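Local structure of putative glycosyl hydrolase (4QHZ) at residues D76-V81 with P235-N240. The protein is a putative glycosyl hydrolase that binds magnesium and probably belongs with the 3-keto-disaccharide hydrolases. Numbering follows the deposited sequence.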
ATOM      1  N   ASP C  76     -36.813  19.868  13.353  1.00 25.18           N
ATOM      2  CA  ASP C  76     -37.246  18.476  13.457  1.00 25.66           C
ATOM      3  C   ASP C  76     -36.092  17.484  13.591  1.00 25.56           C
ATOM      4  O   ASP C  76     -36.183  16.364  13.094  1.00 23.71           O
ATOM      5  CB  ASP C  76     -38.093  18.101  12.231  1.00 25.57           C
ATOM      6  CG  ASP C  76     -39.242  19.056  12.012  1.00 27.43           C
ATOM      7  OD1 ASP C  76     -40.123  19.130  12.893  1.00 29.13           O
ATOM      8  OD2 ASP C  76     -39.259  19.741  10.967  1.00 27.67           O
ATOM      9  N   GLY C  77     -35.016  17.894  14.256  1.00 25.04           N
ATOM     10  CA  GLY C  77     -33.867  17.018  14.470  1.00 23.53           C
ATOM     11  C   GLY C  77     -32.968  16.826  13.264  1.00 22.12           C
ATOM     12  O   GLY C  77     -32.095  15.968  13.281  1.00 22.20           O
ATOM     13  N   VAL C  78     -33.191  17.598  12.204  1.00 21.96           N
ATOM     14  CA  VAL C  78     -32.352  17.546  11.009  1.00 21.53           C
ATOM     15  C   VAL C  78     -31.919  18.961  10.663  1.00 22.00           C
ATOM     16  O   VAL C  78     -32.421  19.920  11.242  1.00 23.75           O
ATOM     17  CB  VAL C  78     -33.085  16.919   9.794  1.00 21.82           C
ATOM     18  CG1 VAL C  78     -33.763  15.610  10.174  1.00 23.46           C
ATOM     19  CG2 VAL C  78     -34.124  17.869   9.206  1.00 23.03           C
ATOM     20  N   PHE C  79     -30.988  19.098   9.729  1.00 22.03           N
ATOM     21  CA  PHE C  79     -30.769  20.408   9.122  1.00 24.11           C
ATOM     22  C   PHE C  79     -30.800  20.303   7.601  1.00 25.36           C
ATOM     23  O   PHE C  79     -30.439  19.280   7.022  1.00 23.16           O
ATOM     24  CB  PHE C  79     -29.492  21.101   9.646  1.00 23.08           C
ATOM     25  CG  PHE C  79     -28.194  20.431   9.270  1.00 22.31           C
ATOM     26  CD1 PHE C  79     -27.665  19.419  10.064  1.00 22.14           C
ATOM     27  CD2 PHE C  79     -27.457  20.876   8.182  1.00 21.29           C
ATOM     28  CE1 PHE C  79     -26.450  18.827   9.752  1.00 22.76           C
ATOM     29  CE2 PHE C  79     -26.242  20.292   7.861  1.00 21.57           C
ATOM     30  CZ  PHE C  79     -25.734  19.267   8.647  1.00 22.47           C
ATOM     31  N   THR C  80     -31.264  21.377   6.976  1.00 26.65           N
ATOM     32  CA  THR C  80     -31.562  21.385   5.565  1.00 26.76           C
ATOM     33  C   THR C  80     -30.733  22.464   4.883  1.00 26.94           C
ATOM     34  O   THR C  80     -30.620  23.580   5.380  1.00 25.55           O
ATOM     35  CB  THR C  80     -33.064  21.642   5.340  1.00 26.75           C
ATOM     36  OG1 THR C  80     -33.824  20.669   6.063  1.00 25.51           O
ATOM     37  CG2 THR C  80     -33.425  21.555   3.859  1.00 27.89           C
ATOM     38  N   VAL C  81     -30.162  22.111   3.735  1.00 26.29           N
ATOM     39  CA  VAL C  81     -29.354  23.026   2.951  1.00 25.93           C
ATOM     40  C   VAL C  81     -30.165  24.262   2.559  1.00 25.71           C
ATOM     41  O   VAL C  81     -31.312  24.146   2.133  1.00 25.87           O
ATOM     42  CB  VAL C  81     -28.834  22.350   1.659  1.00 25.37           C
ATOM     43  CG1 VAL C  81     -28.029  23.330   0.816  1.00 24.57           C
ATOM     44  CG2 VAL C  81     -27.990  21.127   1.984  1.00 26.09           C
ATOM     45  N   PRO C 235     -33.750  21.127  -1.600  1.00 26.13           N
ATOM     46  CA  PRO C 235     -32.528  20.891  -0.827  1.00 26.57           C
ATOM     47  C   PRO C 235     -32.563  19.595  -0.043  1.00 26.51           C
ATOM     48  O   PRO C 235     -33.627  19.189   0.418  1.00 28.17           O
ATOM     49  CB  PRO C 235     -32.473  22.088   0.127  1.00 27.07           C
ATOM     50  CG  PRO C 235     -33.888  22.531   0.268  1.00 28.20           C
ATOM     51  CD  PRO C 235     -34.568  22.216  -1.032  1.00 27.85           C
ATOM     52  N   ILE C 236     -31.410  18.945   0.113  1.00 25.54           N
ATOM     53  CA  ILE C 236     -31.363  17.727   0.919  1.00 24.36           C
ATOM     54  C   ILE C 236     -31.215  18.073   2.404  1.00 23.61           C
ATOM     55  O   ILE C 236     -30.849  19.196   2.765  1.00 24.61           O
ATOM     56  CB  ILE C 236     -30.253  16.748   0.468  1.00 24.28           C
ATOM     57  CG1 ILE C 236     -28.865  17.273   0.788  1.00 23.84           C
ATOM     58  CG2 ILE C 236     -30.364  16.434  -1.023  1.00 24.14           C
ATOM     59  CD1 ILE C 236     -27.830  16.170   0.772  1.00 26.62           C
ATOM     60  N   SER C 237     -31.517  17.105   3.260  1.00 22.59           N
ATOM     61  CA  SER C 237     -31.391  17.285   4.703  1.00 24.40           C
ATOM     62  C   SER C 237     -30.356  16.326   5.291  1.00 25.65           C
ATOM     63  O   SER C 237     -30.113  15.252   4.746  1.00 26.26           O
ATOM     64  CB  SER C 237     -32.749  17.086   5.379  1.00 22.83           C
ATOM     65  OG  SER C 237     -33.626  18.150   5.055  1.00 21.71           O
ATOM     66  N   PHE C 238     -29.768  16.726   6.415  1.00 24.75           N
ATOM     67  CA  PHE C 238     -28.740  15.955   7.092  1.00 23.50           C
ATOM     68  C   PHE C 238     -29.122  15.666   8.546  1.00 24.16           C
ATOM     69  O   PHE C 238     -29.864  16.432   9.159  1.00 24.23           O
ATOM     70  CB  PHE C 238     -27.427  16.728   7.092  1.00 22.67           C
ATOM     71  CG  PHE C 238     -26.800  16.888   5.732  1.00 21.96           C
ATOM     72  CD1 PHE C 238     -25.966  15.909   5.224  1.00 21.14           C
ATOM     73  CD2 PHE C 238     -27.022  18.030   4.985  1.00 20.98           C
ATOM     74  CE1 PHE C 238     -25.379  16.055   3.984  1.00 22.17           C
ATOM     75  CE2 PHE C 238     -26.444  18.182   3.745  1.00 23.42           C
ATOM     76  CZ  PHE C 238     -25.618  17.193   3.240  1.00 21.64           C
ATOM     77  N   ARG C 239     -28.598  14.572   9.093  1.00 21.93           N
ATOM     78  CA  ARG C 239     -28.721  14.282  10.517  1.00 21.68           C
ATOM     79  C   ARG C 239     -27.596  13.368  10.974  1.00 21.41           C
ATOM     80  O   ARG C 239     -26.859  12.815  10.158  1.00 21.82           O
ATOM     81  CB  ARG C 239     -30.057  13.620  10.834  1.00 22.39           C
ATOM     82  CG  ARG C 239     -30.109  12.155  10.435  1.00 23.38           C
ATOM     83  CD  ARG C 239     -31.441  11.495  10.750  1.00 25.18           C
ATOM     84  NE  ARG C 239     -31.372  10.054  10.509  1.00 25.92           N
ATOM     85  CZ  ARG C 239     -32.377   9.207  10.691  1.00 26.55           C
ATOM     86  NH1 ARG C 239     -33.552   9.646  11.115  1.00 27.22           N
ATOM     87  NH2 ARG C 239     -32.203   7.913  10.448  1.00 27.21           N
ATOM     88  N   ASN C 240     -27.471  13.226  12.292  1.00 21.38           N
ATOM     89  CA  ASN C 240     -26.533  12.293  12.919  1.00 21.44           C
ATOM     90  C   ASN C 240     -25.125  12.347  12.311  1.00 22.43           C
ATOM     91  O   ASN C 240     -24.668  11.393  11.682  1.00 20.22           O
ATOM     92  CB  ASN C 240     -27.084  10.869  12.860  1.00 21.84           C
ATOM     93  CG  ASN C 240     -26.265   9.885  13.689  1.00 21.63           C
ATOM     94  OD1 ASN C 240     -25.531  10.276  14.598  1.00 24.28           O
ATOM     95  ND2 ASN C 240     -26.390   8.605  13.379  1.00 20.17           N
TER
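Phe79 and Phe238 meet through different first torsions. In Phe79, CG sits between the backbone N and the carbonyl carbon (chi1 67°), which lays the ring over CB of Phe238 on the paired strand. CB comes over one face, near the rim, with CZ of Phe79 3.4 Å from CB of Phe238. This is a CH-pi contact. In Phe238, CG is anti to its own carbonyl carbon (chi1 -68°), and this turns the CE2 edge of the ring to CG2 of Val81, 3.8 Å away. The two ring planes are 24° apart but slid, and they barely overlap. Phe54 packs edge-to-face with the Phe79 ring, and Trp72 touches it. Were Phe79 replaced by an alanine, Phe238 CB would probably lose its aromatic cover and a gap would open beside Phe54 and Trp72. Phe79 and Phe238 form an antiparallel hydrogen-bonded pair, with Phe79 N to Phe238 O at 2.9 Å and Phe238 N to Phe79 O at 2.7 Å. A third backbone bond, Val81 N to Ile236 O, is 3.1 Å long and nearly straight. On the other sheet face, Thr80 OG1 and Ser237 OG share a hydrogen bond of 2.7 Å. His75 NE2 also bonds to Thr80 OG1. Strand 97-104 pairs with the far side of strand 237-245, and Phe238 also touches Ser119, a magnesium ligand. The arrangement is antiparallel sheet pairing, consistent with the concanavalin-like beta sandwich of this family.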